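Local coordinates for protein cytosol aminopeptidase (PDB 3IJ3) that probably removes amino acids one at a time from the N-termini of peptides, as a metal-dependent aminopeptidase of the M17 (leucine aminopeptidase) family, at residues K250-D255 with P301-A306; M184-L189 with G226-L231; I387-K392 with L470-H475; M288-P293 with Y476-Y481. One frame throughout, in Å; residues are numbered along the deposited sequence. Where two conformers were deposited one is given.

Interaction 1. Residues K250-D255 with P301-A306. With LI (lithium ion), chain C; SO4 (sulfate ion), chain D.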
loop_
_atom_site.group_PDB
_atom_site.type_symbol
_atom_site.label_atom_id
_atom_site.label_comp_id
_atom_site.label_asym_id
_atom_site.label_seq_id
_atom_site.Cartn_x
_atom_site.Cartn_y
_atom_site.Cartn_z
ATOM N N LYS A 250 -8.244 -25.416 17.428
ATOM C CA LYS A 250 -7.068 -24.584 17.187
ATOM C C LYS A 250 -6.837 -23.623 18.349
ATOM O O LYS A 250 -7.630 -22.706 18.574
ATOM C CB LYS A 250 -7.245 -23.822 15.875
ATOM C CG LYS A 250 -6.144 -22.779 15.557
ATOM C CD LYS A 250 -6.526 -21.972 14.325
ATOM C CE LYS A 250 -5.716 -20.682 14.204
ATOM N NZ LYS A 250 -6.218 -19.837 13.050
ATOM N N GLY A 251 -5.725 -23.820 19.064
ATOM C CA GLY A 251 -5.372 -23.013 20.216
ATOM C C GLY A 251 -4.232 -22.047 19.967
ATOM O O GLY A 251 -3.256 -22.045 20.712
ATOM N N VAL A 252 -4.351 -21.197 18.947
ATOM C CA VAL A 252 -3.284 -20.196 18.683
ATOM C C VAL A 252 -3.615 -19.013 19.593
ATOM O O VAL A 252 -4.453 -18.161 19.274
ATOM C CB VAL A 252 -3.208 -19.829 17.204
ATOM C CG1 VAL A 252 -2.176 -18.737 16.946
ATOM C CG2 VAL A 252 -2.842 -21.071 16.398
ATOM N N CYS A 253 -2.955 -18.981 20.746
ATOM C CA CYS A 253 -3.228 -17.986 21.795
ATOM C C CYS A 253 -3.021 -16.546 21.361
ATOM O O CYS A 253 -3.722 -15.634 21.839
ATOM C CB CYS A 253 -2.474 -18.351 23.061
ATOM S SG CYS A 253 -3.125 -19.945 23.749
ATOM N N PHE A 254 -2.055 -16.346 20.475
ATOM C CA PHE A 254 -1.866 -15.062 19.812
ATOM C C PHE A 254 -1.223 -15.334 18.465
ATOM O O PHE A 254 -0.339 -16.185 18.345
ATOM C CB PHE A 254 -1.032 -14.041 20.590
ATOM C CG PHE A 254 -1.082 -12.694 19.970
ATOM C CD1 PHE A 254 -2.236 -11.918 20.091
ATOM C CD2 PHE A 254 -0.025 -12.205 19.204
ATOM C CE1 PHE A 254 -2.337 -10.681 19.470
ATOM C CE2 PHE A 254 -0.123 -10.958 18.594
ATOM C CZ PHE A 254 -1.277 -10.209 18.709
ATOM N N ASP A 255 -1.735 -14.660 17.438
ATOM C CA ASP A 255 -1.196 -14.798 16.104
ATOM C C ASP A 255 -0.674 -13.454 15.569
ATOM O O ASP A 255 -1.444 -12.561 15.226
ATOM C CB ASP A 255 -2.256 -15.386 15.179
ATOM C CG ASP A 255 -1.706 -15.781 13.807
ATOM O OD1 ASP A 255 -0.477 -15.732 13.602
ATOM O OD2 ASP A 255 -2.560 -16.124 12.951
ATOM N N PRO A 301 -3.982 -28.214 20.156
ATOM C CA PRO A 301 -2.625 -27.706 20.000
ATOM C C PRO A 301 -2.658 -26.266 20.527
ATOM O O PRO A 301 -3.481 -25.445 20.060
ATOM C CB PRO A 301 -2.365 -27.762 18.502
ATOM C CG PRO A 301 -3.625 -28.150 17.857
ATOM C CD PRO A 301 -4.633 -28.502 18.858
ATOM N N ALA A 302 -1.789 -25.955 21.477
ATOM C CA ALA A 302 -1.776 -24.630 22.120
ATOM C C ALA A 302 -0.407 -23.988 21.901
ATOM O O ALA A 302 0.621 -24.489 22.384
ATOM C CB ALA A 302 -2.136 -24.756 23.603
ATOM N N VAL A 303 -0.401 -22.916 21.121
ATOM C CA VAL A 303 0.835 -22.234 20.767
ATOM C C VAL A 303 0.636 -20.736 20.570
ATOM O O VAL A 303 -0.504 -20.240 20.563
ATOM C CB VAL A 303 1.304 -22.741 19.366
ATOM C CG1 VAL A 303 1.354 -24.281 19.248
ATOM C CG2 VAL A 303 0.398 -22.194 18.220
ATOM N N GLU A 304 1.750 -20.001 20.495
ATOM C CA GLU A 304 1.716 -18.604 20.067
ATOM C C GLU A 304 2.472 -18.596 18.746
ATOM O O GLU A 304 3.493 -19.277 18.624
ATOM C CB GLU A 304 2.396 -17.614 21.050
ATOM C CG GLU A 304 2.325 -16.102 20.559
ATOM C CD GLU A 304 2.725 -15.041 21.630
ATOM O OE1 GLU A 304 2.901 -15.437 22.807
ATOM O OE2 GLU A 304 2.859 -13.809 21.294
ATOM N N ASN A 305 1.962 -17.873 17.749
ATOM C CA ASN A 305 2.658 -17.719 16.471
ATOM C C ASN A 305 3.377 -16.389 16.585
ATOM O O ASN A 305 2.814 -15.343 16.299
ATOM C CB ASN A 305 1.683 -17.748 15.291
ATOM C CG ASN A 305 2.383 -17.832 13.938
ATOM O OD1 ASN A 305 3.539 -18.288 13.843
ATOM N ND2 ASN A 305 1.674 -17.410 12.873
ATOM N N ALA A 306 4.632 -16.446 16.996
ATOM C CA ALA A 306 5.390 -15.251 17.296
ATOM C C ALA A 306 6.468 -14.894 16.303
ATOM O O ALA A 306 6.879 -15.702 15.494
ATOM C CB ALA A 306 6.067 -15.428 18.675
HETATM LI LI LI C . -3.919 -17.942 13.046
HETATM S S SO4 D . -5.031 -20.938 9.483
HETATM O O1 SO4 D . -4.061 -20.128 10.211
HETATM O O2 SO4 D . -4.279 -22.074 8.930
HETATM O O3 SO4 D . -6.054 -21.319 10.438
HETATM O O4 SO4 D . -5.626 -20.161 8.376
HETATM O O HOH W 1 -4.177 -17.683 11.163
#

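Interaction 2. Residues M184-L189 with G226-L231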
loop_
_atom_site.group_PDB
_atom_site.type_symbol
_atom_site.label_atom_id
_atom_site.label_comp_id
_atom_site.label_asym_id
_atom_site.label_seq_id
_atom_site.Cartn_x
_atom_site.Cartn_y
_atom_site.Cartn_z
ATOM N N MET A 184 -3.584 -15.500 28.734
ATOM C CA MET A 184 -4.202 -16.680 28.146
ATOM C C MET A 184 -3.256 -17.259 27.094
ATOM O O MET A 184 -3.569 -17.279 25.885
ATOM C CB MET A 184 -5.582 -16.375 27.558
ATOM C CG MET A 184 -6.345 -17.583 27.035
ATOM S SD MET A 184 -6.531 -18.949 28.224
ATOM C CE MET A 184 -7.341 -18.114 29.619
ATOM N N GLY A 185 -2.116 -17.733 27.580
ATOM C CA GLY A 185 -1.153 -18.411 26.734
ATOM C C GLY A 185 -1.384 -19.916 26.791
ATOM O O GLY A 185 -2.339 -20.394 27.381
ATOM N N PRO A 186 -0.474 -20.693 26.193
ATOM C CA PRO A 186 -0.674 -22.151 26.173
ATOM C C PRO A 186 -0.882 -22.784 27.556
ATOM O O PRO A 186 -1.750 -23.648 27.716
ATOM C CB PRO A 186 0.604 -22.667 25.484
ATOM C CG PRO A 186 1.005 -21.533 24.580
ATOM C CD PRO A 186 0.667 -20.266 25.378
ATOM N N SER A 187 -0.100 -22.340 28.543
ATOM C CA SER A 187 -0.200 -22.851 29.909
ATOM C C SER A 187 -1.550 -22.540 30.530
ATOM O O SER A 187 -2.156 -23.400 31.159
ATOM C CB SER A 187 0.907 -22.257 30.788
ATOM O OG SER A 187 2.180 -22.647 30.311
ATOM N N GLU A 188 -2.027 -21.312 30.336
ATOM C CA GLU A 188 -3.316 -20.903 30.891
ATOM C C GLU A 188 -4.472 -21.662 30.230
ATOM O O GLU A 188 -5.478 -21.979 30.873
ATOM C CB GLU A 188 -3.537 -19.399 30.790
ATOM C CG GLU A 188 -2.608 -18.567 31.671
ATOM C CD GLU A 188 -1.220 -18.357 31.125
ATOM O OE1 GLU A 188 -0.958 -18.564 29.915
ATOM O OE2 GLU A 188 -0.365 -17.928 31.928
ATOM N N LEU A 189 -4.325 -21.938 28.946
ATOM C CA LEU A 189 -5.327 -22.696 28.206
ATOM C C LEU A 189 -5.329 -24.134 28.746
ATOM O O LEU A 189 -6.394 -24.715 29.009
ATOM C CB LEU A 189 -5.040 -22.634 26.719
ATOM C CG LEU A 189 -6.063 -23.201 25.757
ATOM C CD1 LEU A 189 -7.458 -22.572 26.043
ATOM C CD2 LEU A 189 -5.609 -22.968 24.305
ATOM N N GLY A 226 7.747 -18.411 20.330
ATOM C CA GLY A 226 7.113 -17.667 21.436
ATOM C C GLY A 226 7.850 -17.797 22.764
ATOM O O GLY A 226 8.562 -18.776 22.999
ATOM N N SER A 227 7.717 -16.794 23.624
ATOM C CA SER A 227 8.364 -16.854 24.934
ATOM C C SER A 227 7.635 -17.872 25.811
ATOM O O SER A 227 8.166 -18.284 26.853
ATOM C CB SER A 227 8.390 -15.483 25.629
ATOM O OG SER A 227 7.092 -14.969 25.737
ATOM N N ARG A 228 6.422 -18.238 25.417
ATOM C CA ARG A 228 5.630 -19.233 26.135
ATOM C C ARG A 228 5.581 -20.464 25.239
ATOM O O ARG A 228 4.983 -20.420 24.162
ATOM C CB ARG A 228 4.261 -18.680 26.452
ATOM C CG ARG A 228 4.422 -17.444 27.324
ATOM C CD ARG A 228 3.151 -16.796 27.602
ATOM N NE ARG A 228 2.442 -16.432 26.376
ATOM C CZ ARG A 228 1.244 -15.859 26.379
ATOM N NH1 ARG A 228 0.668 -15.600 27.527
ATOM N NH2 ARG A 228 0.622 -15.567 25.241
ATOM N N PRO A 229 6.208 -21.545 25.689
ATOM C CA PRO A 229 6.367 -22.701 24.806
ATOM C C PRO A 229 5.092 -23.421 24.399
ATOM O O PRO A 229 4.100 -23.380 25.140
ATOM C CB PRO A 229 7.308 -23.631 25.575
ATOM C CG PRO A 229 7.462 -23.097 26.912
ATOM C CD PRO A 229 6.918 -21.711 26.970
ATOM N N PRO A 230 5.141 -24.095 23.241
ATOM C CA PRO A 230 3.975 -24.801 22.722
ATOM C C PRO A 230 3.699 -26.109 23.441
ATOM O O PRO A 230 4.605 -26.715 24.032
ATOM C CB PRO A 230 4.366 -25.061 21.275
ATOM C CG PRO A 230 5.839 -25.259 21.322
ATOM C CD PRO A 230 6.300 -24.233 22.341
ATOM N N LEU A 231 2.455 -26.556 23.342
ATOM C CA LEU A 231 2.050 -27.825 23.950
ATOM C C LEU A 231 0.819 -28.386 23.265
ATOM O O LEU A 231 0.191 -27.710 22.448
ATOM C CB LEU A 231 1.846 -27.635 25.441
ATOM C CG LEU A 231 0.866 -26.575 25.910
ATOM C CD1 LEU A 231 -0.515 -27.204 25.908
ATOM C CD2 LEU A 231 1.136 -26.026 27.296
HETATM O O HOH W 2 1.533 -15.949 30.431
#

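Interaction 3. Residues I387-K392 with L470-H475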
loop_
_atom_site.group_PDB
_atom_site.type_symbol
_atom_site.label_atom_id
_atom_site.label_comp_id
_atom_site.label_asym_id
_atom_site.label_seq_id
_atom_site.Cartn_x
_atom_site.Cartn_y
_atom_site.Cartn_z
ATOM N N ILE A 387 -26.472 -29.743 8.933
ATOM C CA ILE A 387 -27.309 -28.708 8.337
ATOM C C ILE A 387 -28.721 -28.786 8.947
ATOM O O ILE A 387 -29.278 -27.758 9.323
ATOM C CB ILE A 387 -27.340 -28.791 6.800
ATOM C CG1 ILE A 387 -25.982 -28.317 6.231
ATOM C CG2 ILE A 387 -28.488 -27.921 6.236
ATOM C CD1 ILE A 387 -25.739 -28.734 4.794
ATOM N N ASP A 388 -29.280 -29.993 9.033
ATOM C CA ASP A 388 -30.606 -30.198 9.664
ATOM C C ASP A 388 -30.616 -29.689 11.109
ATOM O O ASP A 388 -31.564 -29.009 11.538
ATOM C CB ASP A 388 -30.992 -31.682 9.667
ATOM C CG ASP A 388 -31.345 -32.216 8.278
ATOM O OD1 ASP A 388 -31.570 -31.398 7.363
ATOM O OD2 ASP A 388 -31.422 -33.471 8.123
ATOM N N ALA A 389 -29.558 -30.024 11.856
ATOM C CA ALA A 389 -29.422 -29.584 13.251
ATOM C C ALA A 389 -29.367 -28.056 13.340
ATOM O O ALA A 389 -29.907 -27.464 14.274
ATOM C CB ALA A 389 -28.152 -30.218 13.905
ATOM N N SER A 390 -28.705 -27.420 12.369
ATOM C CA SER A 390 -28.615 -25.961 12.314
ATOM C C SER A 390 -29.991 -25.302 12.222
ATOM O O SER A 390 -30.263 -24.281 12.863
ATOM C CB SER A 390 -27.820 -25.567 11.054
ATOM O OG SER A 390 -27.671 -24.190 10.973
ATOM N N LEU A 391 -30.836 -25.882 11.386
ATOM C CA LEU A 391 -32.201 -25.375 11.184
ATOM C C LEU A 391 -33.057 -25.599 12.432
ATOM O O LEU A 391 -33.768 -24.674 12.890
ATOM C CB LEU A 391 -32.809 -26.026 9.957
ATOM C CG LEU A 391 -32.216 -25.573 8.634
ATOM C CD1 LEU A 391 -32.758 -26.414 7.478
ATOM C CD2 LEU A 391 -32.516 -24.082 8.415
ATOM N N LYS A 392 -32.951 -26.787 13.024
ATOM C CA LYS A 392 -33.732 -27.092 14.235
ATOM C C LYS A 392 -33.387 -26.189 15.429
ATOM O O LYS A 392 -34.271 -25.825 16.211
ATOM C CB LYS A 392 -33.575 -28.561 14.645
ATOM C CG LYS A 392 -34.183 -29.543 13.670
ATOM C CD LYS A 392 -34.300 -30.944 14.278
ATOM C CE LYS A 392 -35.071 -31.935 13.375
ATOM N NZ LYS A 392 -34.402 -32.259 12.080
ATOM N N LEU A 470 -22.081 -24.384 18.128
ATOM C CA LEU A 470 -22.175 -25.428 19.156
ATOM C C LEU A 470 -23.508 -26.003 19.455
ATOM O O LEU A 470 -23.591 -27.206 19.726
ATOM C CB LEU A 470 -21.546 -24.981 20.497
ATOM C CG LEU A 470 -20.083 -24.675 20.483
ATOM C CD1 LEU A 470 -19.609 -24.728 21.950
ATOM C CD2 LEU A 470 -19.374 -25.709 19.653
ATOM N N ARG A 471 -24.557 -25.180 19.469
ATOM C CA ARG A 471 -25.883 -25.708 19.725
ATOM C C ARG A 471 -26.268 -26.675 18.616
ATOM O O ARG A 471 -26.811 -27.739 18.893
ATOM C CB ARG A 471 -26.955 -24.626 19.903
ATOM C CG ARG A 471 -26.697 -23.708 21.099
ATOM C CD ARG A 471 -27.993 -23.272 21.731
ATOM N NE ARG A 471 -28.697 -24.450 22.231
ATOM C CZ ARG A 471 -29.675 -25.073 21.585
ATOM N NH1 ARG A 471 -30.121 -24.605 20.428
ATOM N NH2 ARG A 471 -30.232 -26.141 22.118
ATOM N N ALA A 472 -25.931 -26.330 17.374
ATOM C CA ALA A 472 -26.242 -27.201 16.225
ATOM C C ALA A 472 -25.483 -28.505 16.381
ATOM O O ALA A 472 -26.060 -29.587 16.265
ATOM C CB ALA A 472 -25.838 -26.530 14.881
ATOM N N VAL A 473 -24.178 -28.408 16.611
ATOM C CA VAL A 473 -23.358 -29.627 16.755
ATOM C C VAL A 473 -23.851 -30.486 17.916
ATOM O O VAL A 473 -23.980 -31.701 17.768
ATOM C CB VAL A 473 -21.864 -29.337 16.916
ATOM C CG1 VAL A 473 -21.072 -30.657 17.153
ATOM C CG2 VAL A 473 -21.324 -28.571 15.688
ATOM N N PHE A 474 -24.141 -29.868 19.065
ATOM C CA PHE A 474 -24.618 -30.640 20.204
ATOM C C PHE A 474 -25.944 -31.335 19.922
ATOM O O PHE A 474 -26.161 -32.491 20.333
ATOM C CB PHE A 474 -24.690 -29.815 21.502
ATOM C CG PHE A 474 -24.958 -30.660 22.700
ATOM C CD1 PHE A 474 -23.970 -31.488 23.209
ATOM C CD2 PHE A 474 -26.202 -30.664 23.310
ATOM C CE1 PHE A 474 -24.214 -32.330 24.288
ATOM C CE2 PHE A 474 -26.444 -31.490 24.408
ATOM C CZ PHE A 474 -25.424 -32.319 24.898
ATOM N N HIS A 475 -26.867 -30.633 19.262
ATOM C CA HIS A 475 -28.144 -31.228 18.878
ATOM C C HIS A 475 -27.888 -32.493 18.032
ATOM O O HIS A 475 -28.491 -33.555 18.262
ATOM C CB HIS A 475 -28.996 -30.215 18.104
ATOM C CG HIS A 475 -30.251 -30.788 17.540
ATOM N ND1 HIS A 475 -31.454 -30.743 18.210
ATOM C CD2 HIS A 475 -30.491 -31.425 16.372
ATOM C CE1 HIS A 475 -32.380 -31.344 17.481
ATOM N NE2 HIS A 475 -31.818 -31.773 16.365
HETATM O O HOH W 3 -31.758 -32.787 13.457
#

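Interaction 4. Residues M288-P293 with Y476-Y481. With SO4 (sulfate ion), chain H.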
loop_
_atom_site.group_PDB
_atom_site.type_symbol
_atom_site.label_atom_id
_atom_site.label_comp_id
_atom_site.label_asym_id
_atom_site.label_seq_id
_atom_site.Cartn_x
_atom_site.Cartn_y
_atom_site.Cartn_z
ATOM N N MET A 288 -20.007 -33.751 28.613
ATOM C CA MET A 288 -19.796 -34.296 29.964
ATOM C C MET A 288 -20.918 -33.915 30.939
ATOM O O MET A 288 -21.384 -34.752 31.739
ATOM C CB MET A 288 -18.390 -33.897 30.483
ATOM C CG MET A 288 -17.249 -34.567 29.661
ATOM S SD MET A 288 -15.563 -34.225 30.247
ATOM C CE MET A 288 -15.310 -32.481 29.800
ATOM N N LEU A 289 -21.377 -32.674 30.857
ATOM C CA LEU A 289 -22.492 -32.206 31.690
ATOM C C LEU A 289 -23.763 -33.001 31.453
ATOM O O LEU A 289 -24.520 -33.276 32.384
ATOM C CB LEU A 289 -22.784 -30.718 31.428
ATOM C CG LEU A 289 -21.871 -29.693 32.097
ATOM C CD1 LEU A 289 -22.059 -28.315 31.507
ATOM C CD2 LEU A 289 -22.126 -29.697 33.614
ATOM N N GLN A 290 -24.004 -33.340 30.198
ATOM C CA GLN A 290 -25.202 -34.064 29.787
ATOM C C GLN A 290 -24.998 -35.571 29.697
ATOM O O GLN A 290 -25.913 -36.321 29.328
ATOM C CB GLN A 290 -25.662 -33.504 28.448
ATOM C CG GLN A 290 -26.128 -32.062 28.518
ATOM C CD GLN A 290 -27.543 -31.928 29.055
ATOM O OE1 GLN A 290 -28.424 -32.717 28.705
ATOM N NE2 GLN A 290 -27.780 -30.912 29.888
ATOM N N GLN A 291 -23.806 -36.011 30.068
ATOM C CA GLN A 291 -23.436 -37.417 30.078
ATOM C C GLN A 291 -23.813 -38.165 28.806
ATOM O O GLN A 291 -24.439 -39.219 28.865
ATOM C CB GLN A 291 -23.991 -38.117 31.351
ATOM C CG GLN A 291 -23.387 -37.493 32.638
ATOM C CD GLN A 291 -23.748 -38.205 33.926
ATOM O OE1 GLN A 291 -24.570 -39.112 33.951
ATOM N NE2 GLN A 291 -23.122 -37.782 35.014
ATOM N N LEU A 292 -23.430 -37.619 27.664
ATOM C CA LEU A 292 -23.686 -38.266 26.391
ATOM C C LEU A 292 -22.904 -39.600 26.386
ATOM O O LEU A 292 -21.743 -39.635 26.820
ATOM C CB LEU A 292 -23.215 -37.354 25.266
ATOM C CG LEU A 292 -23.675 -37.711 23.861
ATOM C CD1 LEU A 292 -25.181 -37.505 23.735
ATOM C CD2 LEU A 292 -22.912 -36.869 22.832
ATOM N N PRO A 293 -23.525 -40.702 25.904
ATOM C CA PRO A 293 -22.878 -42.016 25.911
ATOM C C PRO A 293 -21.865 -42.218 24.782
ATOM O O PRO A 293 -22.088 -43.003 23.835
ATOM C CB PRO A 293 -24.062 -42.982 25.809
ATOM C CG PRO A 293 -25.065 -42.234 25.015
ATOM C CD PRO A 293 -24.909 -40.788 25.387
ATOM N N TYR A 476 -27.015 -32.369 17.040
ATOM C CA TYR A 476 -26.637 -33.493 16.196
ATOM C C TYR A 476 -26.124 -34.680 17.049
ATOM O O TYR A 476 -26.559 -35.822 16.876
ATOM C CB TYR A 476 -25.572 -33.068 15.142
ATOM C CG TYR A 476 -24.949 -34.277 14.513
ATOM C CD1 TYR A 476 -25.666 -35.048 13.624
ATOM C CD2 TYR A 476 -23.709 -34.724 14.906
ATOM C CE1 TYR A 476 -25.135 -36.195 13.091
ATOM C CE2 TYR A 476 -23.159 -35.873 14.370
ATOM C CZ TYR A 476 -23.883 -36.606 13.463
ATOM O OH TYR A 476 -23.380 -37.769 12.940
ATOM N N LEU A 477 -25.212 -34.401 17.984
ATOM C CA LEU A 477 -24.660 -35.446 18.834
ATOM C C LEU A 477 -25.720 -36.138 19.691
ATOM O O LEU A 477 -25.697 -37.354 19.849
ATOM C CB LEU A 477 -23.534 -34.902 19.717
ATOM C CG LEU A 477 -22.308 -34.384 18.963
ATOM C CD1 LEU A 477 -21.294 -33.770 19.955
ATOM C CD2 LEU A 477 -21.645 -35.505 18.145
ATOM N N GLU A 478 -26.653 -35.370 20.225
ATOM C CA GLU A 478 -27.728 -35.960 21.014
ATOM C C GLU A 478 -28.615 -36.856 20.163
ATOM O O GLU A 478 -29.017 -37.932 20.602
ATOM C CB GLU A 478 -28.576 -34.892 21.702
ATOM C CG GLU A 478 -27.914 -34.262 22.906
ATOM C CD GLU A 478 -28.933 -33.568 23.809
ATOM O OE1 GLU A 478 -29.703 -32.722 23.295
ATOM O OE2 GLU A 478 -28.951 -33.883 25.030
ATOM N N GLN A 479 -28.928 -36.404 18.959
ATOM C CA GLN A 479 -29.744 -37.195 18.040
ATOM C C GLN A 479 -29.035 -38.480 17.615
ATOM O O GLN A 479 -29.665 -39.536 17.520
ATOM C CB GLN A 479 -30.094 -36.379 16.792
ATOM C CG GLN A 479 -31.048 -35.213 17.061
ATOM C CD GLN A 479 -32.419 -35.665 17.533
ATOM O OE1 GLN A 479 -32.896 -35.262 18.610
ATOM N NE2 GLN A 479 -33.040 -36.535 16.769
ATOM N N GLN A 480 -27.733 -38.379 17.381
ATOM C CA GLN A 480 -26.915 -39.492 16.880
ATOM C C GLN A 480 -26.540 -40.556 17.915
ATOM O O GLN A 480 -26.557 -41.755 17.602
ATOM C CB GLN A 480 -25.634 -38.921 16.249
ATOM C CG GLN A 480 -24.729 -39.925 15.530
ATOM C CD GLN A 480 -25.293 -40.431 14.227
ATOM O OE1 GLN A 480 -26.330 -39.971 13.766
ATOM N NE2 GLN A 480 -24.581 -41.366 13.600
ATOM N N TYR A 481 -26.223 -40.126 19.139
ATOM C CA TYR A 481 -25.731 -41.025 20.176
ATOM C C TYR A 481 -26.637 -41.451 21.323
ATOM O O TYR A 481 -26.295 -42.415 22.016
ATOM C CB TYR A 481 -24.373 -40.493 20.693
ATOM C CG TYR A 481 -23.347 -40.456 19.586
ATOM C CD1 TYR A 481 -22.758 -41.628 19.120
ATOM C CD2 TYR A 481 -22.983 -39.267 18.975
ATOM C CE1 TYR A 481 -21.834 -41.604 18.065
ATOM C CE2 TYR A 481 -22.060 -39.238 17.946
ATOM C CZ TYR A 481 -21.484 -40.420 17.494
ATOM O OH TYR A 481 -20.568 -40.384 16.450
HETATM S S SO4 H . -31.448 -31.889 31.068
HETATM O O1 SO4 H . -32.487 -31.331 31.938
HETATM O O2 SO4 H . -30.833 -33.045 31.721
HETATM O O3 SO4 H . -32.045 -32.335 29.817
HETATM O O4 SO4 H . -30.433 -30.879 30.804
HETATM O O HOH W 4 -24.018 -43.865 21.795
#

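Interaction 1. Residues K250-D255 with P301-A306
G251 and V252 run parallel to A302 and V303, and after a corner at C253 the chain rejoins the same neighbour, with D255 paired to N305. One backbone bond is made at the corner and one just after it: C253 N donates a hydrogen bond to V303 O at 2.8 Å, and N305 N reaches F254 O at 2.9 Å. On the face that carries V252, the two valines meet through single methyls, CG2 of V252 lying 3.9 Å from CG2 of V303. Further along that face D255 and N305 lie side by side, pointing the same way. N305 ND2 donates to D255 OD1 at 2.8 Å, on the syn side of the carboxylate but 34° out of its plane. These are the C-terminal ends of neighbouring parallel strands in the M17 catalytic domain's large mixed sheet, where the metal sits: D255 OD2 binds the lithium ion at 2.3 Å, as do D273 and E334. Bonds from N305 and the G257 backbone N to OD1 would restrict rotation of the carboxylate, consistent with OD2 staying turned to the metal. K250, its chain extended, carries NZ to 3.0 Å from O3 of a sulfate ion, probably from the crystallisation liquor, and salt-bridges D273. On the other face, one conformer of E304 packs CG 3.9 Å from F254 CB and salt-bridges R313 of the second subunit.

Interaction 2. Residues M184-L189 with G226-L231
R228 lays its side chain across G185 and P186, where G185 is the N-cap of helix 186-200 and P186 opens its first turn. The arginine comes from the loop between helix 217-223 and strand 231-237 of the catalytic domain. Its CB rests 4.1 Å from P186 CD. Beyond CG and CD the chain bends at chi3 (-57°), which brings the guanidinium over G185: NE and CZ pass above its CA, and NH1 comes within 3.4 Å of that CA. G185 sits against one face, toward the rim. NH1 gives a hydrogen bond to A181 O, and NH2 faces E304 in a long, weak ion pair. E188 OE1 is near NH1 but well out of the guanidinium plane, so only the opposite charges relate them; its hydrogen bond is with G185 N, at 2.7 Å. Farther along the segment, P186 CB and CG both lie against P229 O at 3.6 Å. L231 packs on the same proline: its chi1 of 56° sets CG between backbone N and carbonyl, and CD2 ends 3.9 Å from P186 CB. At the guanidinium edge, in its plane, a water accepts from R228 NH1 at 3.1 Å and also touches E188 OE2.

Interaction 3. Residues I387-K392 with L470-H475
A389 and A472 bring helix 380-393 and the C-terminal helix 470-481 together within the catalytic domain, their short axes 8.0 Å apart at closest approach and 118° between directions. With alanines on both helices at the crossing, the backbones come close: A389 CB sits 3.2 Å from A472 O, and A472 CB lies 3.8 Å from S390 CA. The H475 chi1 of 173° swings the imidazole away from its backbone N and out toward helix 380-393, where CD2 packs 3.6 Å from A389 CB, the methyl approaching obliquely. K392 crosses the ring at about a right angle. Its CB lies over one ring face, and CD is 3.3 Å from H475 NE2, a close approach of a lysine methylene to the ring nitrogen. The lysine chain runs extended until chi4 (66°) folds NZ back toward a water. That water accepts from K392 NZ at 3.0 Å and lies at the edge of the imidazole, in its plane, 3.1 Å from H475 NE2, joining the two polar ends. S390 OG instead hydrogen-bonds the D395 backbone, and D395 OD2 receives the A472 N-H. The far flank of helix 470-481 packs on helices 157-178 and 275-289 through L470 and F474.

Interaction 4. Residues M288-P293 with Y476-Y481
L292 carries the apolar part of this contact, pressed against the last turns of helix 470-481. In one of its two conformers CG points anti to the backbone N (chi1 -167°), which carries both methyls out to the helix. CD2 then lies 3.7 Å from L477 CB, the two side chains crossing at about a right angle, and CD1 rests 4.0 Å from E478 CA. L292 CG also packs on Y481 CB at 4.3 Å. Next to it the P293 ring touches the helix end, CG coming 3.2 Å from Y481 O, and a water bridges the two backbones by donating to P293 O at 2.9 Å and to Y481 O at 2.7 Å. The end of helix 275-289 leads into this position: Q291 takes a positive phi (47°) in a Schellman motif, and the chain then heads for the C-terminal helix. Farther out, Q290 bends at chi2 so that NE2 donates at 2.8 Å to O4 of a sulfate ion, probably from the crystallisation liquor; D165 accepts from NE2 as well. E478 OE2 is salt-bridged to R162 of helix 157-178, and the hydroxyl of Y481 is hydrogen-bonded to D352. No direct hydrogen bond joins the two segments, so their contact is van der Waals packing plus one water, while the polar ends of E478 and Y481 tie the C-terminal helix to other parts of the domain.

How the interactions relate
Interactions 1 and 2 form one continuous patch, centres 8 Å apart: A302 of strand 295-305 probably hydrogen-bonds L231, and C253 packs against M184 and G185. Both also touch the second subunit, so the metal-bearing strand ends lie close to a subunit interface. Interactions 3 and 4 share helix 470-481, centres 13 Å apart, F474 packing on Q290. Along the chain, interaction 2 closes before interaction 1 opens, and interaction 3 follows both, its segments lying between those of interaction 4. Because 288-293 falls between 250-255 and 301-306 while 476-481 comes after both, interactions 1 and 4 alternate. The C-terminal helix thus packs on the catalytic domain at contacts centred 28 to 29 Å from interaction 1.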